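Local coordinates for methylated-DNA--protein-cysteine methyltransferase (Thermococcus kodakarensis, PDB 1MGT) that repairs O6-methylguanine and O4-methylthymine in DNA by moving the methyl group irreversibly onto one of its own cysteines, a suicide reaction, at residues A[100-105]-A[138-144]; A[106-112]-A[143-147]. All blocks are in the same frame, centred on the assembly; numbering follows the deposited sequence.

Contact 1: A[100-105]-A[138-144]; sequences LTKNVK and VVPCHRV
Leu-100, near the end of helix 91-103, packs against the PCHR turn that carries the nucleophile Cys-141, the residue inferred to accept the methyl group. CG lies anti to the backbone N (chi1 179°), and this turns the branched end toward segment 138-144. CD2 rests on the backbone of the loop, 3.7 Å from Pro-140 C, and also meets CG1 of Val-139. CD1 of Leu-100 packs on Val-144 CG2, at 3.7 Å. Leu-100 and Pro-140 run antiparallel alongside each other, with Leu-100 CG 4.1 Å from Pro-140 CG. Met-130 of helix 123-131 adds to this apolar group and touches Leu-100, Cys-141 and Val-144.

Thr-101 continues the contact one residue on. Its OG1 sits 3.5 Å from Pro-140 CD and close to CA of Val-139. Both partners are carbons, and these are packing contacts. The hydroxyl itself is hydrogen-bonded to Tyr-97 O within its own helix.

The polar edge belongs to Arg-143. Its chain runs extended from CG to NE, and Val-104 CG1 lies 3.9 Å from its CB. At the end, NH1 donates to Val-104 O over 2.9 Å, with an N-H...O angle of 145°. The acceptor lies close to the guanidinium plane. Pro-140 CB, from the same loop, lies over one face of the group, near its rim. NH2 turns to other partners, a salt bridge to Glu-167 and a hydrogen bond to Asn-77 OD1.

Pro-140 is the centre of an inverse gamma turn, closed by Cys-141 N to Val-139 O at 2.9 Å. The buried charge of Arg-143 is thus met by a carboxylate, an amide and a carbonyl just past the helix. Together with the Leu-100 packing, these bonds tie the backbone on both sides of Cys-141 to neighbouring structure.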
loop_
_atom_site.group_PDB
_atom_site.type_symbol
_atom_site.label_atom_id
_atom_site.label_comp_id
_atom_site.label_asym_id
_atom_site.label_seq_id
_atom_site.Cartn_x
_atom_site.Cartn_y
_atom_site.Cartn_z
ATOM N N LEU A 100 -8.823 8.413 0.609
ATOM C CA LEU A 100 -8.678 7.465 -0.484
ATOM C C LEU A 100 -9.250 6.107 -0.118
ATOM O O LEU A 100 -9.981 5.456 -0.891
ATOM C CB LEU A 100 -7.167 7.345 -0.799
ATOM C CG LEU A 100 -6.778 6.390 -1.904
ATOM C CD1 LEU A 100 -7.386 6.885 -3.243
ATOM C CD2 LEU A 100 -5.258 6.285 -2.018
ATOM N N THR A 101 -8.922 5.616 1.086
ATOM C CA THR A 101 -9.388 4.317 1.516
ATOM C C THR A 101 -10.883 4.234 1.731
ATOM O O THR A 101 -11.519 3.220 1.431
ATOM C CB THR A 101 -8.649 3.916 2.838
ATOM O OG1 THR A 101 -7.220 3.964 2.541
ATOM C CG2 THR A 101 -8.995 2.488 3.213
ATOM N N LYS A 102 -11.481 5.296 2.265
ATOM C CA LYS A 102 -12.915 5.273 2.526
ATOM C C LYS A 102 -13.744 5.644 1.299
ATOM O O LYS A 102 -14.909 5.234 1.220
ATOM C CB LYS A 102 -13.227 6.338 3.607
ATOM C CG LYS A 102 -12.847 5.864 5.011
ATOM C CD LYS A 102 -13.203 6.915 6.059
ATOM C CE LYS A 102 -12.372 6.654 7.322
ATOM N NZ LYS A 102 -12.979 7.288 8.532
ATOM N N ASN A 103 -13.166 6.430 0.387
ATOM C CA ASN A 103 -14.012 6.851 -0.741
ATOM C C ASN A 103 -13.737 6.317 -2.112
ATOM O O ASN A 103 -14.669 6.412 -2.954
ATOM C CB ASN A 103 -13.922 8.410 -0.790
ATOM C CG ASN A 103 -14.528 9.017 0.454
ATOM O OD1 ASN A 103 -15.744 8.939 0.642
ATOM N ND2 ASN A 103 -13.696 9.593 1.315
ATOM N N VAL A 104 -12.558 5.820 -2.421
ATOM C CA VAL A 104 -12.260 5.301 -3.762
ATOM C C VAL A 104 -12.452 3.796 -3.707
ATOM O O VAL A 104 -11.595 3.045 -3.235
ATOM C CB VAL A 104 -10.876 5.735 -4.236
ATOM C CG1 VAL A 104 -10.608 5.310 -5.671
ATOM C CG2 VAL A 104 -10.805 7.283 -4.165
ATOM N N LYS A 105 -13.625 3.358 -4.165
ATOM C CA LYS A 105 -13.994 1.960 -4.080
ATOM C C LYS A 105 -13.356 1.019 -5.070
ATOM O O LYS A 105 -12.959 1.374 -6.167
ATOM C CB LYS A 105 -15.534 1.828 -4.219
ATOM C CG LYS A 105 -16.335 2.733 -3.319
ATOM C CD LYS A 105 -16.186 2.449 -1.849
ATOM C CE LYS A 105 -16.833 3.538 -0.995
ATOM N NZ LYS A 105 -18.324 3.531 -1.186
ATOM N N VAL A 138 -3.616 -2.091 0.963
ATOM C CA VAL A 138 -4.661 -1.688 1.895
ATOM C C VAL A 138 -5.032 -0.225 1.671
ATOM O O VAL A 138 -6.254 0.024 1.639
ATOM C CB VAL A 138 -4.288 -2.036 3.332
ATOM C CG1 VAL A 138 -3.982 -3.551 3.399
ATOM C CG2 VAL A 138 -3.051 -1.288 3.770
ATOM N N VAL A 139 -4.088 0.669 1.556
ATOM C CA VAL A 139 -4.412 2.115 1.243
ATOM C C VAL A 139 -4.269 2.023 -0.268
ATOM O O VAL A 139 -3.172 1.740 -0.802
ATOM C CB VAL A 139 -3.418 3.069 1.899
ATOM C CG1 VAL A 139 -3.486 4.457 1.258
ATOM C CG2 VAL A 139 -3.735 3.173 3.395
ATOM N N PRO A 140 -5.375 2.086 -0.999
ATOM C CA PRO A 140 -5.325 1.841 -2.425
ATOM C C PRO A 140 -4.789 2.845 -3.354
ATOM O O PRO A 140 -5.509 3.294 -4.298
ATOM C CB PRO A 140 -6.786 1.404 -2.693
ATOM C CG PRO A 140 -7.549 2.370 -1.836
ATOM C CD PRO A 140 -6.749 2.370 -0.523
ATOM N N CYS A 141 -3.478 3.153 -3.267
ATOM C CA CYS A 141 -2.857 4.123 -4.144
ATOM C C CYS A 141 -2.764 3.621 -5.581
ATOM O O CYS A 141 -2.558 4.456 -6.483
ATOM C CB CYS A 141 -1.493 4.558 -3.588
ATOM S SG CYS A 141 -0.318 3.197 -3.548
ATOM N N HIS A 142 -3.012 2.345 -5.826
ATOM C CA HIS A 142 -2.989 1.811 -7.195
ATOM C C HIS A 142 -4.243 2.308 -7.948
ATOM O O HIS A 142 -4.243 2.206 -9.179
ATOM C CB HIS A 142 -2.965 0.303 -7.222
ATOM C CG HIS A 142 -4.016 -0.373 -6.407
ATOM N ND1 HIS A 142 -3.930 -0.423 -5.022
ATOM C CD2 HIS A 142 -5.156 -1.012 -6.718
ATOM C CE1 HIS A 142 -4.972 -1.062 -4.533
ATOM N NE2 HIS A 142 -5.744 -1.440 -5.568
ATOM N N ARG A 143 -5.243 2.783 -7.226
ATOM C CA ARG A 143 -6.473 3.292 -7.879
ATOM C C ARG A 143 -6.308 4.752 -8.292
ATOM O O ARG A 143 -7.242 5.333 -8.885
ATOM C CB ARG A 143 -7.656 3.161 -6.911
ATOM C CG ARG A 143 -7.958 1.679 -6.645
ATOM C CD ARG A 143 -9.175 1.501 -5.728
ATOM N NE ARG A 143 -9.118 0.107 -5.246
ATOM C CZ ARG A 143 -9.609 -0.326 -4.098
ATOM N NH1 ARG A 143 -10.243 0.461 -3.235
ATOM N NH2 ARG A 143 -9.427 -1.632 -3.804
ATOM N N VAL A 144 -5.170 5.351 -8.009
ATOM C CA VAL A 144 -4.943 6.766 -8.400
ATOM C C VAL A 144 -4.139 6.737 -9.688
ATOM O O VAL A 144 -3.011 6.220 -9.719
ATOM C CB VAL A 144 -4.216 7.529 -7.298
ATOM C CG1 VAL A 144 -4.011 8.982 -7.705
ATOM C CG2 VAL A 144 -4.974 7.412 -5.975
#

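Contact 2: A[106-112]-A[143-147]. With SO4 (sulfate ion), chain B.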
loop_
_atom_site.group_PDB
_atom_site.type_symbol
_atom_site.label_atom_id
_atom_site.label_comp_id
_atom_site.label_asym_id
_atom_site.label_seq_id
_atom_site.Cartn_x
_atom_site.Cartn_y
_atom_site.Cartn_z
ATOM N N ARG A 106 -13.295 -0.247 -4.651
ATOM C CA ARG A 106 -12.747 -1.300 -5.508
ATOM C C ARG A 106 -13.529 -1.332 -6.828
ATOM O O ARG A 106 -14.763 -1.325 -6.777
ATOM C CB ARG A 106 -12.946 -2.625 -4.761
ATOM C CG ARG A 106 -12.160 -3.779 -5.368
ATOM C CD ARG A 106 -12.487 -5.066 -4.562
ATOM N NE ARG A 106 -11.817 -6.187 -5.242
ATOM C CZ ARG A 106 -10.558 -6.533 -4.943
ATOM N NH1 ARG A 106 -9.902 -5.865 -4.006
ATOM N NH2 ARG A 106 -10.027 -7.544 -5.604
ATOM N N GLY A 107 -12.832 -1.348 -7.942
ATOM C CA GLY A 107 -13.483 -1.367 -9.256
ATOM C C GLY A 107 -13.521 0.033 -9.865
ATOM O O GLY A 107 -13.943 0.200 -11.018
ATOM N N SER A 108 -13.085 1.043 -9.107
ATOM C CA SER A 108 -13.071 2.403 -9.630
ATOM C C SER A 108 -11.680 3.000 -9.460
ATOM O O SER A 108 -10.832 2.389 -8.788
ATOM C CB SER A 108 -14.116 3.298 -8.946
ATOM O OG SER A 108 -13.609 3.668 -7.653
ATOM N N VAL A 109 -11.443 4.131 -10.106
ATOM C CA VAL A 109 -10.167 4.827 -10.062
ATOM C C VAL A 109 -10.439 6.325 -9.871
ATOM O O VAL A 109 -11.609 6.723 -9.837
ATOM C CB VAL A 109 -9.309 4.638 -11.313
ATOM C CG1 VAL A 109 -8.951 3.155 -11.551
ATOM C CG2 VAL A 109 -10.033 5.191 -12.549
ATOM N N ILE A 110 -9.380 7.085 -9.713
ATOM C CA ILE A 110 -9.505 8.548 -9.558
ATOM C C ILE A 110 -8.189 9.119 -10.059
ATOM O O ILE A 110 -7.133 8.475 -9.925
ATOM C CB ILE A 110 -9.811 8.979 -8.134
ATOM C CG1 ILE A 110 -10.203 10.476 -8.113
ATOM C CG2 ILE A 110 -8.580 8.748 -7.230
ATOM C CD1 ILE A 110 -11.065 10.841 -6.917
ATOM N N THR A 111 -8.197 10.282 -10.691
ATOM C CA THR A 111 -6.957 10.840 -11.184
ATOM C C THR A 111 -6.248 11.599 -10.078
ATOM O O THR A 111 -6.862 11.976 -9.065
ATOM C CB THR A 111 -7.199 11.808 -12.377
ATOM O OG1 THR A 111 -7.945 12.925 -11.892
ATOM C CG2 THR A 111 -7.966 11.082 -13.481
ATOM N N TYR A 112 -4.953 11.847 -10.260
ATOM C CA TYR A 112 -4.216 12.622 -9.266
ATOM C C TYR A 112 -4.920 13.998 -9.114
ATOM O O TYR A 112 -5.083 14.484 -8.023
ATOM C CB TYR A 112 -2.793 12.941 -9.710
ATOM C CG TYR A 112 -1.902 11.719 -9.661
ATOM C CD1 TYR A 112 -1.668 11.011 -10.832
ATOM C CD2 TYR A 112 -1.324 11.285 -8.479
ATOM C CE1 TYR A 112 -0.864 9.890 -10.826
ATOM C CE2 TYR A 112 -0.512 10.162 -8.464
ATOM C CZ TYR A 112 -0.296 9.478 -9.639
ATOM O OH TYR A 112 0.508 8.355 -9.658
ATOM N N ARG A 143 -5.243 2.783 -7.226
ATOM C CA ARG A 143 -6.473 3.292 -7.879
ATOM C C ARG A 143 -6.308 4.752 -8.292
ATOM O O ARG A 143 -7.242 5.333 -8.885
ATOM C CB ARG A 143 -7.656 3.161 -6.911
ATOM C CG ARG A 143 -7.958 1.679 -6.645
ATOM C CD ARG A 143 -9.175 1.501 -5.728
ATOM N NE ARG A 143 -9.118 0.107 -5.246
ATOM C CZ ARG A 143 -9.609 -0.326 -4.098
ATOM N NH1 ARG A 143 -10.243 0.461 -3.235
ATOM N NH2 ARG A 143 -9.427 -1.632 -3.804
ATOM N N VAL A 144 -5.170 5.351 -8.009
ATOM C CA VAL A 144 -4.943 6.766 -8.400
ATOM C C VAL A 144 -4.139 6.737 -9.688
ATOM O O VAL A 144 -3.011 6.220 -9.719
ATOM C CB VAL A 144 -4.216 7.529 -7.298
ATOM C CG1 VAL A 144 -4.011 8.982 -7.705
ATOM C CG2 VAL A 144 -4.974 7.412 -5.975
ATOM N N VAL A 145 -4.757 7.193 -10.780
ATOM C CA VAL A 145 -4.124 7.172 -12.097
ATOM C C VAL A 145 -3.947 8.553 -12.715
ATOM O O VAL A 145 -4.342 9.559 -12.133
ATOM C CB VAL A 145 -4.987 6.328 -13.073
ATOM C CG1 VAL A 145 -5.098 4.889 -12.579
ATOM C CG2 VAL A 145 -6.413 6.906 -13.170
ATOM N N ALA A 146 -3.310 8.601 -13.897
ATOM C CA ALA A 146 -3.140 9.911 -14.565
ATOM C C ALA A 146 -4.384 10.131 -15.431
ATOM O O ALA A 146 -5.122 9.194 -15.698
ATOM C CB ALA A 146 -1.890 9.944 -15.420
ATOM N N HIS A 147 -4.629 11.381 -15.862
ATOM C CA HIS A 147 -5.793 11.577 -16.719
ATOM C C HIS A 147 -5.540 10.935 -18.083
ATOM O O HIS A 147 -6.513 10.610 -18.749
ATOM C CB HIS A 147 -6.110 13.069 -16.915
ATOM C CG HIS A 147 -5.135 13.752 -17.826
ATOM N ND1 HIS A 147 -3.977 14.338 -17.388
ATOM C CD2 HIS A 147 -5.174 13.923 -19.179
ATOM C CE1 HIS A 147 -3.335 14.854 -18.436
ATOM N NE2 HIS A 147 -4.044 14.606 -19.522
HETATM S S SO4 B . -3.296 14.158 -13.678
HETATM O O1 SO4 B . -2.255 13.347 -12.903
HETATM O O2 SO4 B . -3.312 13.604 -15.058
HETATM O O3 SO4 B . -2.845 15.567 -13.622
HETATM O O4 SO4 B . -4.620 14.000 -13.046
#
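The first torsions of Tyr-112 and Val-144 bring ring and methyl together. Tyr-112 has CG anti to its carbonyl carbon (chi1 -73°), which swings the ring across the neighbouring strand. Val-144 holds CG1 opposite its own N (chi1 -179°) and sets that methyl over one ring face. CG1 is 3.9 Å from the Tyr-112 ring centroid, a CH-pi contact displaced toward the rim. The other methyl, CG2, lies 4.0 Å from Ile-110 CG2, and these two side chains run side by side.

Strands 110-111 and 144-145 pair as a short two-stranded parallel sheet. Ile-110 N donates to Arg-143 O at 2.9 Å, and Val-145 N returns to Ile-110 O at 2.8 Å. Tyr-112 N then gives a third bond, to Val-145 O. Val-145 and Thr-111 point to the face opposite Ile-110 and Val-144. Thr-111 is the N-cap of helix 112-118, and its OG1 accepts from Asp-114 N.

Further back, Arg-106 CA lies over the centre of the Arg-143 guanidinium, and the two guanidinium planes stand 83° apart. NH1 of Arg-106 and NH2 of Arg-143 are 4.3 Å apart. Arg-106 NH2 is hydrogen-bonded to Leu-71 O. Glu-167 also makes a long, weak ion pair with Arg-106, which probably eases the repulsion.

At the far end a sulfate, probably from the crystallisation liquor, sits by the helix start. Its O2 accepts from His-147 N at 2.7 Å and from His-147 ND1, and Gly-113 N also binds the ion. Backbone N-H groups and an imidazole thus hold the anion in the crystal, and its charge might favour a protonated His-147.

In the fold
Contacts 1 and 2 lie side by side in the DNA-binding domain, with centres about 8 Å apart. Their first segments follow each other: helix 91-103 ends in 100-105, then 106-112 leads through strand 110-111 into helix 112-118. Helix 123-131 comes next. The second segments overlap at Arg-143 and Val-144, where the active-site loop passes into strand 144-145. Val-104 CG2 and Ile-110 CG2 also touch, 4.1 Å apart. Contact 1 is buried and contact 2 lies at the surface. The segment holding the nucleophile is therefore held to the end of helix 91-103 and the residues after it, where the loop passes into strand 144-145 and its pairing with strand 110-111.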